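Local coordinates for lactoylglutathione lyase (Pseudomonas aeruginosa, PDB 4MTS), which belongs to the glyoxalase/bleomycin resistance/dioxygenase superfamily of metal-binding proteins and holds zinc and nickel ions, at residues E18-A23 against L55-N60. Sequence-based numbering, arbitrary orientation. Where two conformers were deposited one is given.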
loop_
_atom_site.group_PDB
_atom_site.type_symbol
_atom_site.label_atom_id
_atom_site.label_comp_id
_atom_site.label_asym_id
_atom_site.label_seq_id
_atom_site.Cartn_x
_atom_site.Cartn_y
_atom_site.Cartn_z
ATOM N N GLU A 18 8.881 15.309 3.696
ATOM C CA GLU A 18 10.338 15.473 3.754
ATOM C C GLU A 18 11.002 14.092 3.672
ATOM O O GLU A 18 11.957 13.935 2.935
ATOM C CB GLU A 18 10.742 16.165 5.056
ATOM C CG GLU A 18 10.296 17.619 5.136
ATOM C CD GLU A 18 10.689 18.435 3.919
ATOM O OE1 GLU A 18 11.904 18.543 3.646
ATOM O OE2 GLU A 18 9.780 18.875 3.181
ATOM N N PHE A 19 10.472 13.106 4.394
ATOM C CA PHE A 19 11.024 11.739 4.321
ATOM C C PHE A 19 10.909 11.179 2.915
ATOM O O PHE A 19 11.902 10.702 2.373
ATOM C CB PHE A 19 10.318 10.822 5.325
ATOM C CG PHE A 19 10.699 9.362 5.208
ATOM C CD1 PHE A 19 11.851 8.873 5.824
ATOM C CD2 PHE A 19 9.895 8.471 4.508
ATOM C CE1 PHE A 19 12.209 7.520 5.710
ATOM C CE2 PHE A 19 10.259 7.121 4.386
ATOM C CZ PHE A 19 11.411 6.653 4.986
ATOM N N TYR A 20 9.669 11.117 2.353
ATOM C CA TYR A 20 9.494 10.513 1.043
ATOM C C TYR A 20 10.274 11.168 -0.071
ATOM O O TYR A 20 10.808 10.462 -0.928
ATOM C CB TYR A 20 7.994 10.318 0.702
ATOM C CG TYR A 20 7.419 9.240 1.601
ATOM C CD1 TYR A 20 7.670 7.893 1.349
ATOM C CD2 TYR A 20 6.735 9.572 2.767
ATOM C CE1 TYR A 20 7.202 6.897 2.209
ATOM C CE2 TYR A 20 6.302 8.591 3.657
ATOM C CZ TYR A 20 6.510 7.250 3.353
ATOM O OH TYR A 20 6.047 6.269 4.207
ATOM N N THR A 21 10.382 12.513 -0.038
ATOM C CA THR A 21 11.111 13.208 -1.096
ATOM C C THR A 21 12.608 13.228 -0.864
ATOM O O THR A 21 13.337 13.093 -1.834
ATOM C CB THR A 21 10.590 14.653 -1.328
ATOM O OG1 THR A 21 10.802 15.417 -0.136
ATOM C CG2 THR A 21 9.132 14.692 -1.744
ATOM N N ARG A 22 13.066 13.471 0.372
ATOM C CA ARG A 22 14.509 13.583 0.669
ATOM C C ARG A 22 15.205 12.237 0.812
ATOM O O ARG A 22 16.229 12.010 0.165
ATOM C CB ARG A 22 14.775 14.412 1.922
ATOM C CG ARG A 22 14.362 15.872 1.889
ATOM C CD ARG A 22 15.024 16.590 3.064
ATOM N NE ARG A 22 14.074 17.223 3.983
ATOM C CZ ARG A 22 14.416 17.846 5.114
ATOM N NH1 ARG A 22 15.691 17.914 5.485
ATOM N NH2 ARG A 22 13.486 18.386 5.891
ATOM N N ALA A 23 14.714 11.377 1.727
ATOM C CA ALA A 23 15.323 10.066 1.934
ATOM C C ALA A 23 15.060 9.121 0.761
ATOM O O ALA A 23 15.952 8.346 0.383
ATOM C CB ALA A 23 14.828 9.454 3.245
ATOM N N LEU A 55 1.854 6.578 -3.750
ATOM C CA LEU A 55 1.581 6.552 -2.326
ATOM C C LEU A 55 0.769 7.803 -1.982
ATOM O O LEU A 55 1.191 8.923 -2.283
ATOM C CB LEU A 55 2.895 6.542 -1.502
ATOM C CG LEU A 55 2.689 6.701 0.023
ATOM C CD1 LEU A 55 1.864 5.501 0.622
ATOM C CD2 LEU A 55 4.036 6.820 0.723
ATOM N N GLU A 56 -0.401 7.616 -1.360
ATOM C CA GLU A 56 -1.220 8.758 -0.959
ATOM C C GLU A 56 -1.042 8.952 0.537
ATOM O O GLU A 56 -1.281 8.027 1.307
ATOM C CB GLU A 56 -2.699 8.484 -1.251
ATOM C CG GLU A 56 -3.536 9.706 -0.877
ATOM C CD GLU A 56 -5.022 9.516 -1.012
ATOM O OE1 GLU A 56 -5.461 8.367 -1.256
ATOM O OE2 GLU A 56 -5.746 10.533 -0.932
ATOM N N LEU A 57 -0.732 10.182 0.959
ATOM C CA LEU A 57 -0.606 10.532 2.369
ATOM C C LEU A 57 -1.753 11.476 2.712
ATOM O O LEU A 57 -1.995 12.425 1.967
ATOM C CB LEU A 57 0.742 11.230 2.619
ATOM C CG LEU A 57 2.004 10.453 2.220
ATOM C CD1 LEU A 57 3.254 11.346 2.396
ATOM C CD2 LEU A 57 2.147 9.145 3.052
ATOM N N THR A 58 -2.465 11.194 3.808
ATOM C CA THR A 58 -3.617 11.992 4.254
ATOM C C THR A 58 -3.329 12.581 5.632
ATOM O O THR A 58 -2.795 11.887 6.502
ATOM C CB THR A 58 -4.911 11.142 4.304
ATOM O OG1 THR A 58 -5.138 10.517 3.044
ATOM C CG2 THR A 58 -6.135 11.967 4.677
ATOM N N HIS A 59 -3.689 13.847 5.831
ATOM C CA HIS A 59 -3.503 14.484 7.122
ATOM C C HIS A 59 -4.781 15.223 7.459
ATOM O O HIS A 59 -5.187 16.096 6.704
ATOM C CB HIS A 59 -2.282 15.448 7.083
ATOM C CG HIS A 59 -2.156 16.271 8.315
ATOM N ND1 HIS A 59 -2.215 17.655 8.257
ATOM C CD2 HIS A 59 -2.067 15.890 9.612
ATOM C CE1 HIS A 59 -2.102 18.075 9.509
ATOM N NE2 HIS A 59 -2.038 17.060 10.361
ATOM N N ASN A 60 -5.436 14.838 8.564
ATOM C CA ASN A 60 -6.650 15.476 9.072
ATOM C C ASN A 60 -6.111 16.574 9.981
ATOM O O ASN A 60 -5.310 16.285 10.883
ATOM C CB ASN A 60 -7.488 14.433 9.849
ATOM C CG ASN A 60 -8.044 13.353 8.944
ATOM O OD1 ASN A 60 -8.903 13.616 8.086
ATOM N ND2 ASN A 60 -7.542 12.113 9.089
#
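Y20 reaches from helix 13-23 to L55 and L57 on strand 54-60, packing the helix against the mixed four-stranded sheet of a βαβββ unit, an arrangement characteristic of the glyoxalase superfamily fold. E18 is partly exposed, which suits a charged side chain: its OE1 forms a salt bridge with R22 one turn later, receiving NE at 2.6 Å and NH2 at 2.8 Å, both weak and bent. F19 is buried, as suits a large apolar ring, and sets its CD2 3.5 Å above the plane of the Y20 ring, over its centre; it also meets Y94 edge-to-face. Y20 carries the contact. With CG anti to the carbonyl carbon (chi1 -69°), its ring is directed at the strand, crossing the L55 side chain at about a right angle. Tyrosine suits this buried place because its flat ring offers apolar faces while its OH hydrogen-bonds D115 OD2. Branched leucines suit the strand's buried, helix-facing side, their methyls meeting the ring. L57 comes in obliquely, CD1 lying 3.9 Å from Y20 CD2, and extends the apolar layer to L13, A16 and L17 of the helix. Between the leucines, E56 turns to the other side of the sheet, where it joins H5 in the zinc site. Opposite F19, L55 CD2 makes a CH-pi contact 3.7 Å from the Y20 ring centroid, 20° off the normal, with Y20 CE1 its nearest ring atom.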